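Local coordinates for protein DNA endonuclease I-CeuI (Chlamydomonas eugametos, PDB 2EX5) that cuts DNA as a magnesium-dependent homodimeric LAGLIDADG homing endonuclease, recognising a degenerate site of 17-19 base pairs and leaving a staggered break for intron homing, at residues N86-V91 with N116-L121; K18-V23 with R108-S113; F77-D82 with E200-F205. The protein carries 1 engineered substitution. One frame throughout, in Å; residues are numbered along the deposited sequence.

Contact 1: N86-V91 with N116-L121; sequences NVTRHV and NATLVL. Engineered in segment 86-91: Arg89 (natural residue Gln). With nucleotides of chain B.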
loop_
_atom_site.group_PDB
_atom_site.type_symbol
_atom_site.label_atom_id
_atom_site.label_comp_id
_atom_site.label_asym_id
_atom_site.label_seq_id
_atom_site.Cartn_x
_atom_site.Cartn_y
_atom_site.Cartn_z
ATOM N N ASN C 86 -8.765 -4.185 -8.794
ATOM C CA ASN C 86 -8.545 -2.742 -8.990
ATOM C C ASN C 86 -7.358 -2.387 -8.230
ATOM O O ASN C 86 -6.992 -3.148 -7.322
ATOM C CB ASN C 86 -9.704 -1.768 -8.566
ATOM C CG ASN C 86 -10.057 -1.792 -7.065
ATOM O OD1 ASN C 86 -11.183 -2.024 -6.733
ATOM N ND2 ASN C 86 -9.122 -1.548 -6.185
ATOM N N VAL C 87 -6.819 -1.195 -8.544
ATOM C CA VAL C 87 -5.640 -0.609 -7.864
ATOM C C VAL C 87 -5.810 0.876 -7.841
ATOM O O VAL C 87 -5.922 1.474 -8.886
ATOM C CB VAL C 87 -4.302 -0.868 -8.634
ATOM C CG1 VAL C 87 -2.981 -0.859 -7.583
ATOM C CG2 VAL C 87 -4.387 -2.132 -9.262
ATOM N N THR C 88 -5.590 1.466 -6.673
ATOM C CA THR C 88 -5.918 2.804 -6.322
ATOM C C THR C 88 -4.639 3.484 -5.938
ATOM O O THR C 88 -3.727 2.903 -5.369
ATOM C CB THR C 88 -6.898 2.777 -5.139
ATOM O OG1 THR C 88 -7.944 1.889 -5.535
ATOM C CG2 THR C 88 -7.431 4.162 -4.771
ATOM N N ARG C 89 -4.519 4.721 -6.399
ATOM C CA ARG C 89 -3.330 5.507 -6.060
ATOM C C ARG C 89 -3.647 6.958 -6.336
ATOM O O ARG C 89 -4.240 7.267 -7.324
ATOM C CB ARG C 89 -2.182 5.044 -6.950
ATOM C CG ARG C 89 -0.767 5.442 -6.610
ATOM C CD ARG C 89 -0.156 5.112 -5.194
ATOM N NE ARG C 89 1.120 5.810 -5.121
ATOM C CZ ARG C 89 1.344 7.031 -4.585
ATOM N NH1 ARG C 89 0.414 7.664 -3.910
ATOM N NH2 ARG C 89 2.574 7.589 -4.648
ATOM N N HIS C 90 -3.233 7.838 -5.458
ATOM C CA HIS C 90 -3.219 9.252 -5.750
ATOM C C HIS C 90 -2.503 9.516 -7.073
ATOM O O HIS C 90 -1.464 8.879 -7.395
ATOM C CB HIS C 90 -2.506 9.947 -4.611
ATOM C CG HIS C 90 -2.422 11.430 -4.762
ATOM N ND1 HIS C 90 -3.181 12.303 -4.008
ATOM C CD2 HIS C 90 -1.711 12.197 -5.618
ATOM C CE1 HIS C 90 -2.880 13.546 -4.332
ATOM N NE2 HIS C 90 -2.003 13.504 -5.317
ATOM N N VAL C 91 -3.062 10.436 -7.849
ATOM C CA VAL C 91 -2.408 10.910 -9.076
ATOM C C VAL C 91 -0.839 11.087 -9.048
ATOM O O VAL C 91 -0.172 10.684 -9.978
ATOM C CB VAL C 91 -3.054 12.172 -9.616
ATOM C CG1 VAL C 91 -2.699 13.425 -8.754
ATOM C CG2 VAL C 91 -2.547 12.341 -11.073
ATOM N N ASN C 116 -10.263 13.985 -3.883
ATOM C CA ASN C 116 -9.392 15.090 -4.326
ATOM C C ASN C 116 -8.748 14.768 -5.641
ATOM O O ASN C 116 -9.002 15.447 -6.602
ATOM C CB ASN C 116 -8.410 15.554 -3.238
ATOM C CG ASN C 116 -9.160 16.188 -2.051
ATOM O OD1 ASN C 116 -10.366 16.433 -2.143
ATOM N ND2 ASN C 116 -8.475 16.420 -0.946
ATOM N N ALA C 117 -8.013 13.653 -5.703
ATOM C CA ALA C 117 -7.011 13.462 -6.788
ATOM C C ALA C 117 -6.561 11.985 -6.909
ATOM O O ALA C 117 -5.509 11.629 -7.571
ATOM C CB ALA C 117 -5.850 14.471 -6.638
ATOM N N THR C 118 -7.427 11.099 -6.378
ATOM C CA THR C 118 -7.134 9.700 -6.612
ATOM C C THR C 118 -7.582 9.009 -7.883
ATOM O O THR C 118 -8.663 9.202 -8.388
ATOM C CB THR C 118 -7.347 8.739 -5.414
ATOM O OG1 THR C 118 -8.454 7.924 -5.659
ATOM C CG2 THR C 118 -7.443 9.389 -4.111
ATOM N N LEU C 119 -6.798 8.071 -8.324
ATOM C CA LEU C 119 -7.098 7.395 -9.576
ATOM C C LEU C 119 -7.285 5.920 -9.283
ATOM O O LEU C 119 -6.746 5.493 -8.335
ATOM C CB LEU C 119 -5.840 7.599 -10.468
ATOM C CG LEU C 119 -5.763 8.721 -11.543
ATOM C CD1 LEU C 119 -6.730 10.009 -11.384
ATOM C CD2 LEU C 119 -4.330 9.053 -12.078
ATOM N N VAL C 120 -7.980 5.132 -10.108
ATOM C CA VAL C 120 -8.228 3.738 -9.856
ATOM C C VAL C 120 -7.984 3.117 -11.167
ATOM O O VAL C 120 -8.465 3.619 -12.164
ATOM C CB VAL C 120 -9.675 3.422 -9.382
ATOM C CG1 VAL C 120 -9.863 1.919 -9.152
ATOM C CG2 VAL C 120 -9.900 4.078 -8.111
ATOM N N LEU C 121 -7.240 2.015 -11.206
ATOM C CA LEU C 121 -7.156 1.204 -12.374
ATOM C C LEU C 121 -7.989 -0.060 -12.140
ATOM O O LEU C 121 -7.851 -0.723 -11.112
ATOM C CB LEU C 121 -5.641 0.928 -12.660
ATOM C CG LEU C 121 -5.155 -0.294 -13.477
ATOM C CD1 LEU C 121 -5.898 -0.617 -14.638
ATOM C CD2 LEU C 121 -3.778 -0.011 -13.901
ATOM P P DG B 15 -2.736 6.444 -1.858
ATOM O OP1 DG B 15 -1.759 5.558 -1.098
ATOM O OP2 DG B 15 -2.258 7.272 -2.994
ATOM O "O5'" DG B 15 -3.686 5.278 -2.462
ATOM C "C5'" DG B 15 -4.820 4.624 -1.984
ATOM C "C4'" DG B 15 -4.705 3.855 -0.695
ATOM O "O4'" DG B 15 -5.812 4.542 -0.116
ATOM C "C3'" DG B 15 -5.049 2.350 -0.801
ATOM O "O3'" DG B 15 -4.573 1.829 0.397
ATOM C "C2'" DG B 15 -6.516 2.405 -1.001
ATOM C "C1'" DG B 15 -6.822 3.592 -0.077
ATOM N N9 DG B 15 -8.056 4.325 -0.246
ATOM C C8 DG B 15 -8.321 5.319 -1.169
ATOM N N7 DG B 15 -9.514 5.790 -1.090
ATOM C C5 DG B 15 -10.064 5.077 0.008
ATOM C C6 DG B 15 -11.313 5.198 0.567
ATOM O O6 DG B 15 -12.116 6.006 0.182
ATOM N N1 DG B 15 -11.615 4.380 1.645
ATOM C C2 DG B 15 -10.697 3.495 2.118
ATOM N N2 DG B 15 -11.122 2.827 3.181
ATOM N N3 DG B 15 -9.439 3.340 1.632
ATOM C C4 DG B 15 -9.201 4.175 0.554
#

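Contact 2: K18-V23 with R108-S113; sequences KINDAV and RIRHKS. With nucleotides of chain A; nucleotides of chain B.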
loop_
_atom_site.group_PDB
_atom_site.type_symbol
_atom_site.label_atom_id
_atom_site.label_comp_id
_atom_site.label_asym_id
_atom_site.label_seq_id
_atom_site.Cartn_x
_atom_site.Cartn_y
_atom_site.Cartn_z
ATOM N N LYS C 18 -11.996 12.250 -22.068
ATOM C CA LYS C 18 -11.965 12.186 -23.586
ATOM C C LYS C 18 -11.080 10.989 -23.915
ATOM O O LYS C 18 -11.350 10.205 -24.825
ATOM C CB LYS C 18 -11.369 13.471 -24.247
ATOM C CG LYS C 18 -12.069 14.802 -23.980
ATOM C CD LYS C 18 -11.278 16.026 -24.574
ATOM C CE LYS C 18 -11.600 17.340 -23.780
ATOM N NZ LYS C 18 -13.085 17.623 -23.419
ATOM N N ILE C 19 -9.996 10.845 -23.137
ATOM C CA ILE C 19 -8.996 9.794 -23.435
ATOM C C ILE C 19 -9.671 8.442 -23.275
ATOM O O ILE C 19 -9.443 7.590 -24.136
ATOM C CB ILE C 19 -7.705 9.943 -22.505
ATOM C CG1 ILE C 19 -6.772 11.064 -23.013
ATOM C CG2 ILE C 19 -6.902 8.682 -22.425
ATOM C CD1 ILE C 19 -5.766 11.518 -22.002
ATOM N N ASN C 20 -10.443 8.199 -22.153
ATOM C CA ASN C 20 -11.207 6.892 -21.999
ATOM C C ASN C 20 -12.280 6.708 -23.044
ATOM O O ASN C 20 -12.514 5.584 -23.560
ATOM C CB ASN C 20 -11.846 6.659 -20.588
ATOM C CG ASN C 20 -10.841 6.312 -19.550
ATOM O OD1 ASN C 20 -10.143 5.300 -19.638
ATOM N ND2 ASN C 20 -10.694 7.195 -18.595
ATOM N N ASP C 21 -12.939 7.804 -23.365
ATOM C CA ASP C 21 -13.978 7.814 -24.491
ATOM C C ASP C 21 -13.348 7.446 -25.834
ATOM O O ASP C 21 -13.882 6.640 -26.573
ATOM C CB ASP C 21 -14.669 9.191 -24.647
ATOM C CG ASP C 21 -15.664 9.516 -23.519
ATOM O OD1 ASP C 21 -16.169 10.693 -23.458
ATOM O OD2 ASP C 21 -15.884 8.658 -22.652
ATOM N N ALA C 22 -12.160 7.999 -26.121
ATOM C CA ALA C 22 -11.344 7.544 -27.346
ATOM C C ALA C 22 -10.944 6.033 -27.439
ATOM O O ALA C 22 -11.179 5.357 -28.491
ATOM C CB ALA C 22 -10.095 8.576 -27.577
ATOM N N VAL C 23 -10.337 5.441 -26.375
ATOM C CA VAL C 23 -10.000 3.985 -26.465
ATOM C C VAL C 23 -11.203 2.984 -26.575
ATOM O O VAL C 23 -11.101 1.792 -27.140
ATOM C CB VAL C 23 -9.027 3.544 -25.355
ATOM C CG1 VAL C 23 -9.665 3.636 -23.934
ATOM C CG2 VAL C 23 -8.449 2.188 -25.685
ATOM N N ARG C 108 -8.201 0.172 -17.411
ATOM C CA ARG C 108 -8.621 1.515 -17.604
ATOM C C ARG C 108 -8.290 2.203 -16.319
ATOM O O ARG C 108 -8.582 1.660 -15.283
ATOM C CB ARG C 108 -10.118 1.556 -17.861
ATOM C CG ARG C 108 -10.571 0.922 -19.195
ATOM C CD ARG C 108 -10.072 1.771 -20.448
ATOM N NE ARG C 108 -10.602 1.191 -21.708
ATOM C CZ ARG C 108 -10.021 0.225 -22.419
ATOM N NH1 ARG C 108 -10.674 -0.250 -23.487
ATOM N NH2 ARG C 108 -8.814 -0.283 -22.076
ATOM N N ILE C 109 -7.684 3.402 -16.440
ATOM C CA ILE C 109 -7.473 4.364 -15.387
ATOM C C ILE C 109 -8.528 5.472 -15.374
ATOM O O ILE C 109 -8.787 6.173 -16.382
ATOM C CB ILE C 109 -6.076 4.976 -15.459
ATOM C CG1 ILE C 109 -5.020 3.867 -15.208
ATOM C CG2 ILE C 109 -5.949 6.123 -14.502
ATOM C CD1 ILE C 109 -3.608 4.291 -15.318
ATOM N N ARG C 110 -9.170 5.648 -14.216
ATOM C CA ARG C 110 -10.205 6.626 -14.138
ATOM C C ARG C 110 -10.044 7.356 -12.811
ATOM O O ARG C 110 -9.385 6.839 -11.920
ATOM C CB ARG C 110 -11.568 5.964 -14.298
ATOM C CG ARG C 110 -11.698 5.000 -15.481
ATOM C CD ARG C 110 -13.260 4.768 -15.894
ATOM N NE ARG C 110 -13.577 3.636 -16.802
ATOM C CZ ARG C 110 -13.424 2.328 -16.503
ATOM N NH1 ARG C 110 -13.756 1.350 -17.372
ATOM N NH2 ARG C 110 -12.918 1.977 -15.332
ATOM N N HIS C 111 -10.612 8.557 -12.682
ATOM C CA HIS C 111 -10.661 9.275 -11.444
ATOM C C HIS C 111 -11.626 8.563 -10.468
ATOM O O HIS C 111 -12.754 8.185 -10.828
ATOM C CB HIS C 111 -11.099 10.733 -11.696
ATOM C CG HIS C 111 -11.324 11.537 -10.450
ATOM N ND1 HIS C 111 -12.576 11.981 -10.067
ATOM C CD2 HIS C 111 -10.474 11.927 -9.464
ATOM C CE1 HIS C 111 -12.476 12.654 -8.932
ATOM N NE2 HIS C 111 -11.204 12.645 -8.551
ATOM N N LYS C 112 -11.165 8.339 -9.247
ATOM C CA LYS C 112 -12.085 7.904 -8.188
ATOM C C LYS C 112 -13.065 8.983 -7.794
ATOM O O LYS C 112 -12.712 10.007 -7.138
ATOM C CB LYS C 112 -11.338 7.451 -6.946
ATOM C CG LYS C 112 -12.268 7.109 -5.826
ATOM C CD LYS C 112 -11.384 6.665 -4.621
ATOM C CE LYS C 112 -12.005 5.588 -3.928
ATOM N NZ LYS C 112 -11.771 4.242 -4.642
ATOM N N SER C 113 -14.308 8.736 -8.173
ATOM C CA SER C 113 -15.392 9.596 -7.832
ATOM C C SER C 113 -15.321 10.009 -6.367
ATOM O O SER C 113 -15.130 9.167 -5.484
ATOM C CB SER C 113 -16.671 8.841 -8.143
ATOM O OG SER C 113 -17.743 9.406 -7.427
ATOM P P DC A 7 -16.055 2.348 -20.257
ATOM O OP1 DC A 7 -16.282 3.657 -20.915
ATOM O OP2 DC A 7 -14.713 1.655 -20.356
ATOM O "O5'" DC A 7 -16.608 2.797 -18.786
ATOM C "C5'" DC A 7 -17.893 3.559 -18.766
ATOM C "C4'" DC A 7 -18.300 3.972 -17.367
ATOM O "O4'" DC A 7 -18.916 2.800 -16.762
ATOM C "C3'" DC A 7 -17.153 4.385 -16.445
ATOM O "O3'" DC A 7 -17.561 5.330 -15.543
ATOM C "C2'" DC A 7 -16.900 3.158 -15.574
ATOM C "C1'" DC A 7 -18.361 2.672 -15.473
ATOM N N1 DC A 7 -18.401 1.371 -14.789
ATOM C C2 DC A 7 -19.480 1.014 -13.955
ATOM O O2 DC A 7 -20.451 1.758 -13.910
ATOM N N3 DC A 7 -19.441 -0.152 -13.274
ATOM C C4 DC A 7 -18.400 -0.921 -13.399
ATOM N N4 DC A 7 -18.382 -2.097 -12.803
ATOM C C5 DC A 7 -17.335 -0.576 -14.248
ATOM C C6 DC A 7 -17.362 0.551 -14.933
ATOM P P DG B 16 -4.772 0.287 0.893
ATOM O OP1 DG B 16 -5.907 0.214 1.810
ATOM O OP2 DG B 16 -3.454 -0.127 1.436
ATOM O "O5'" DG B 16 -5.100 -0.401 -0.539
ATOM C "C5'" DG B 16 -5.723 -1.611 -0.878
ATOM C "C4'" DG B 16 -7.112 -1.756 -0.163
ATOM O "O4'" DG B 16 -8.060 -0.637 -0.099
ATOM C "C3'" DG B 16 -7.945 -2.822 -0.732
ATOM O "O3'" DG B 16 -8.202 -3.654 0.519
ATOM C "C2'" DG B 16 -9.097 -2.068 -1.416
ATOM C "C1'" DG B 16 -9.381 -0.939 -0.446
ATOM N N9 DG B 16 -10.051 0.265 -1.080
ATOM C C8 DG B 16 -9.652 0.944 -2.225
ATOM N N7 DG B 16 -10.444 1.886 -2.609
ATOM C C5 DG B 16 -11.441 1.886 -1.633
ATOM C C6 DG B 16 -12.555 2.736 -1.458
ATOM O O6 DG B 16 -12.853 3.659 -2.257
ATOM N N1 DG B 16 -13.393 2.407 -0.345
ATOM C C2 DG B 16 -13.078 1.327 0.491
ATOM N N2 DG B 16 -13.788 0.994 1.585
ATOM N N3 DG B 16 -11.988 0.638 0.349
ATOM C C4 DG B 16 -11.224 0.926 -0.718
ATOM P P DG A 9 -20.335 9.768 -10.363
ATOM O OP1 DG A 9 -21.503 10.656 -10.685
ATOM O OP2 DG A 9 -19.011 10.397 -10.065
ATOM O "O5'" DG A 9 -20.840 8.742 -9.207
ATOM C "C5'" DG A 9 -22.231 8.325 -9.265
ATOM C "C4'" DG A 9 -22.587 7.421 -8.123
ATOM O "O4'" DG A 9 -21.986 6.077 -8.208
ATOM C "C3'" DG A 9 -22.113 8.042 -6.821
ATOM O "O3'" DG A 9 -23.231 7.862 -5.937
ATOM C "C2'" DG A 9 -20.896 7.195 -6.413
ATOM C "C1'" DG A 9 -21.143 5.819 -7.078
ATOM N N9 DG A 9 -19.875 5.122 -7.432
ATOM C C8 DG A 9 -18.893 5.578 -8.321
ATOM N N7 DG A 9 -17.860 4.809 -8.419
ATOM C C5 DG A 9 -18.156 3.737 -7.529
ATOM C C6 DG A 9 -17.486 2.515 -7.164
ATOM O O6 DG A 9 -16.371 2.062 -7.532
ATOM N N1 DG A 9 -18.157 1.724 -6.148
ATOM C C2 DG A 9 -19.350 2.029 -5.605
ATOM N N2 DG A 9 -19.811 1.134 -4.626
ATOM N N3 DG A 9 -20.031 3.140 -6.019
ATOM C C4 DG A 9 -19.397 3.941 -6.917
HETATM O O HOH W 1 -12.745 3.016 -21.799
#

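Contact 3: F77-D82 with E200-F205; sequences FGLVVD and EAAQDF. With CA (calcium ion), chain F.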
loop_
_atom_site.group_PDB
_atom_site.type_symbol
_atom_site.label_atom_id
_atom_site.label_comp_id
_atom_site.label_asym_id
_atom_site.label_seq_id
_atom_site.Cartn_x
_atom_site.Cartn_y
_atom_site.Cartn_z
ATOM N N PHE C 77 -31.432 -15.478 -11.484
ATOM C CA PHE C 77 -31.758 -15.621 -10.048
ATOM C C PHE C 77 -31.940 -14.331 -9.272
ATOM O O PHE C 77 -32.186 -14.370 -8.044
ATOM C CB PHE C 77 -30.817 -16.547 -9.350
ATOM C CG PHE C 77 -30.702 -17.910 -10.023
ATOM C CD1 PHE C 77 -29.515 -18.310 -10.646
ATOM C CD2 PHE C 77 -31.786 -18.783 -10.068
ATOM C CE1 PHE C 77 -29.389 -19.547 -11.246
ATOM C CE2 PHE C 77 -31.686 -20.041 -10.693
ATOM C CZ PHE C 77 -30.474 -20.413 -11.274
ATOM N N GLY C 78 -31.847 -13.180 -9.956
ATOM C CA GLY C 78 -32.184 -11.898 -9.291
ATOM C C GLY C 78 -30.992 -11.264 -8.641
ATOM O O GLY C 78 -31.054 -10.168 -8.120
ATOM N N LEU C 79 -29.874 -11.966 -8.715
ATOM C CA LEU C 79 -28.652 -11.470 -8.145
ATOM C C LEU C 79 -27.442 -11.856 -9.011
ATOM O O LEU C 79 -27.472 -12.820 -9.742
ATOM C CB LEU C 79 -28.509 -11.891 -6.670
ATOM C CG LEU C 79 -27.953 -13.241 -6.292
ATOM C CD1 LEU C 79 -28.137 -13.465 -4.686
ATOM C CD2 LEU C 79 -28.695 -14.271 -7.025
ATOM N N VAL C 80 -26.388 -11.080 -8.949
ATOM C CA VAL C 80 -25.181 -11.428 -9.775
ATOM C C VAL C 80 -23.988 -11.405 -8.822
ATOM O O VAL C 80 -23.974 -10.595 -7.913
ATOM C CB VAL C 80 -24.930 -10.432 -10.936
ATOM C CG1 VAL C 80 -24.949 -8.971 -10.388
ATOM C CG2 VAL C 80 -23.528 -10.723 -11.641
ATOM N N VAL C 81 -23.059 -12.314 -9.024
ATOM C CA VAL C 81 -21.815 -12.370 -8.287
ATOM C C VAL C 81 -20.693 -11.838 -9.208
ATOM O O VAL C 81 -20.471 -12.295 -10.316
ATOM C CB VAL C 81 -21.546 -13.831 -7.837
ATOM C CG1 VAL C 81 -20.383 -13.943 -6.872
ATOM C CG2 VAL C 81 -22.845 -14.459 -7.222
ATOM N N ASP C 82 -19.961 -10.857 -8.750
ATOM C CA ASP C 82 -19.173 -10.145 -9.717
ATOM C C ASP C 82 -17.779 -9.886 -9.256
ATOM O O ASP C 82 -17.629 -9.051 -8.402
ATOM C CB ASP C 82 -19.846 -8.817 -10.063
ATOM C CG ASP C 82 -19.536 -8.391 -11.542
ATOM O OD1 ASP C 82 -19.250 -9.281 -12.408
ATOM O OD2 ASP C 82 -19.617 -7.202 -11.843
ATOM N N GLU C 200 -26.843 -16.684 4.357
ATOM C CA GLU C 200 -28.145 -17.312 4.360
ATOM C C GLU C 200 -29.155 -16.509 3.577
ATOM O O GLU C 200 -29.932 -17.070 2.812
ATOM C CB GLU C 200 -28.653 -17.429 5.835
ATOM C CG GLU C 200 -28.051 -18.567 6.749
ATOM C CD GLU C 200 -26.553 -18.405 7.142
ATOM O OE1 GLU C 200 -25.930 -17.303 7.014
ATOM O OE2 GLU C 200 -25.979 -19.434 7.580
ATOM N N ALA C 201 -29.227 -15.211 3.877
ATOM C CA ALA C 201 -30.033 -14.289 3.195
ATOM C C ALA C 201 -29.840 -14.328 1.657
ATOM O O ALA C 201 -30.822 -14.134 0.914
ATOM C CB ALA C 201 -29.757 -12.892 3.744
ATOM N N ALA C 202 -28.616 -14.592 1.190
ATOM C CA ALA C 202 -28.290 -14.587 -0.261
ATOM C C ALA C 202 -28.713 -15.891 -0.917
ATOM O O ALA C 202 -29.304 -15.900 -2.045
ATOM C CB ALA C 202 -26.794 -14.307 -0.504
ATOM N N GLN C 203 -28.410 -17.007 -0.244
ATOM C CA GLN C 203 -29.000 -18.262 -0.640
ATOM C C GLN C 203 -30.560 -18.254 -0.628
ATOM O O GLN C 203 -31.128 -18.893 -1.491
ATOM C CB GLN C 203 -28.463 -19.383 0.249
ATOM C CG GLN C 203 -26.947 -19.578 0.209
ATOM C CD GLN C 203 -26.409 -20.377 1.385
ATOM O OE1 GLN C 203 -26.829 -20.202 2.532
ATOM N NE2 GLN C 203 -25.490 -21.236 1.105
ATOM N N ASP C 204 -31.229 -17.530 0.297
ATOM C CA ASP C 204 -32.697 -17.548 0.420
ATOM C C ASP C 204 -33.264 -16.769 -0.754
ATOM O O ASP C 204 -34.282 -17.116 -1.327
ATOM C CB ASP C 204 -33.257 -16.792 1.707
ATOM C CG ASP C 204 -33.060 -17.531 3.072
ATOM O OD1 ASP C 204 -32.686 -18.746 3.099
ATOM O OD2 ASP C 204 -33.244 -16.836 4.150
ATOM N N PHE C 205 -32.668 -15.621 -1.017
ATOM C CA PHE C 205 -33.117 -14.757 -2.113
ATOM C C PHE C 205 -33.020 -15.467 -3.477
ATOM O O PHE C 205 -33.913 -15.392 -4.321
ATOM C CB PHE C 205 -32.308 -13.441 -2.094
ATOM C CG PHE C 205 -32.751 -12.453 -3.133
ATOM C CD1 PHE C 205 -33.725 -11.535 -2.841
ATOM C CD2 PHE C 205 -32.223 -12.492 -4.421
ATOM C CE1 PHE C 205 -34.148 -10.654 -3.802
ATOM C CE2 PHE C 205 -32.645 -11.619 -5.380
ATOM C CZ PHE C 205 -33.587 -10.695 -5.073
HETATM CA CA CA F . -18.566 -7.608 -14.289
HETATM O O HOH W 2 -17.613 -7.108 -16.625
HETATM O O HOH W 3 -16.397 -8.675 -13.492
HETATM O O HOH W 4 -18.743 -10.125 -15.267
HETATM O O HOH W 5 -20.875 -7.743 -14.962
HETATM O O HOH W 6 -18.378 -5.419 -13.735
#

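Contact 1: N86-V91 with N116-L121
Val91 carries CG1 in the slot between its own backbone N and carbonyl carbon (chi1 74°), which lays that methyl against Ala117, CG1 to CB 3.9 Å, while CG2 swings to the tip of Leu119 and meets its CD2. One position back, the ring of His90 takes the rotamer opposite its backbone N (chi1 -179°) and lies with one face over the carbonyl oxygen of Ala117; its CE1 also brushes the Ala117 methyl. That same oxygen accepts the amide of Val91, N to O 2.7 Å, closing the ladder at the end of the strands. Strands 79-90 and 118-123 are antiparallel neighbours in the sheet of the LAGLIDADG fold, whose surface is laid on DNA. Val87 with Leu121 and Arg89 with Leu119 are hydrogen-bonded pairs, each joined by two amide-to-carbonyl bonds; the link from Leu121 N to Val87 O is short, 2.7 Å, and almost straight. Between them Thr88 and Val120 form a non-hydrogen-bonded pair, their side chains alongside each other with OG1 of Thr88 3.9 Å from CG2 of Val120, on the side turned to the DNA. Val87, Leu119 and Leu121 point to the other side, where helices 49-62 and 94-104 cover them. The engineered Arg89 starts from that side too, but its bent chain brings NH1 to OP2 of DG15 of chain B, 2.9 Å, in the guanidinium plane. The backbone N of His90 donates to this same OP2 at 2.7 Å, so two N-H groups grip one phosphate oxygen.

Contact 2: K18-V23 with R108-S113
Asn20 supplies the direct polar link between helix 10-26 and strand 108-111: its ND2 donates to the carbonyl oxygen of Ile109 at 3.1 Å, nearly straight (162°) and close to the plane of the amide. This bond helps set which way the amide is turned and puts its OD1 beside CD of Arg108, with the arginine chain running the opposite way. A water adds a second, indirect link. It accepts from NE of Arg108, in the guanidinium plane at 2.8 Å, and donates both to the backbone O of Asn20 and to OP2 of DC7 of chain A, tying helix, strand and DNA together. The apolar share falls to Val23, whose CG1 sits over one face of the Arg108 guanidinium, 3.4 Å from NE and off the centre of the group. Tyr32 of helix 29-40 makes a cation-pi contact with the same arginine. Face packing and charge meet in Arg110. Its guanidinium is sandwiched between CB of Arg108 on one face and the sugar carbon C2' of DC7 of chain A on the other, while NH1 donates in plane to OP2 of that nucleotide at 3.1 Å. A leucine in its place would probably leave this phosphate oxygen without its charged donor and the sugar without a flat partner. Farther along, OG of Ser113 donates a hydrogen bond to OP2 of DG9 of chain A. Side chains reaching phosphates from strand 108-111 and the loop after it, with helix 10-26 packed beside that strand, form a DNA-binding surface of the kind LAGLIDADG endonucleases use.

Contact 3: F77-D82 with E200-F205
Gly78, with no side chain and a positive phi of 91°, lets the ring of Phe205 come in edge-first against bare backbone: CE2 of Phe205 is 3.5 Å from the carbonyl oxygen of Gly78, which lies near the ring plane. A beta carbon on Gly78 would run into that same CE2. The site involves strand 79-90 of the LAGLIDADG sheet, where the C-terminal helix 199-206 lies against it without a hydrogen bond between the two segments. Phe205 reaches over because its ring is swung opposite the backbone N (chi1 -177°), and Lys71 and Phe196 also meet this ring. Leu79 is the other apolar link. Its CG stands between its own N and carbonyl carbon (chi1 84°), and CD1 extends to the helix, 4.2 Å from CD2 of Phe205 and 3.8 Å from the backbone O of Ala202. Ala202 itself backs onto Trp182 and Phe196. Farther along the same strand, and away from the helix, Asp82 is a magnesium ligand whose site is occupied here by calcium. Five waters complete the shell round the ion, and both carboxylate oxygens of Asp82 bind it, OD1 at 2.6 Å and OD2 at 2.7 Å.

All three contacts draw on one antiparallel sheet, ordered 63-71, 79-90, 118-123, 108-111. Contacts 1 and 2 are neighbours, their centres about 12 Å apart, and they touch where strands 118-123 and 108-111 pair. Contact 3 lies about 30 Å from contact 1 and about 31 Å from contact 2, centre to centre, yet it shares strand 79-90 with contact 1, from the other side of the chain's centre. Along the sequence contact 1 is nested inside the loop closed by contact 3, while contact 2 alternates with both. Helices 10-26 and 199-206, near the two chain ends, thus flank distant parts of the same DNA-binding sheet.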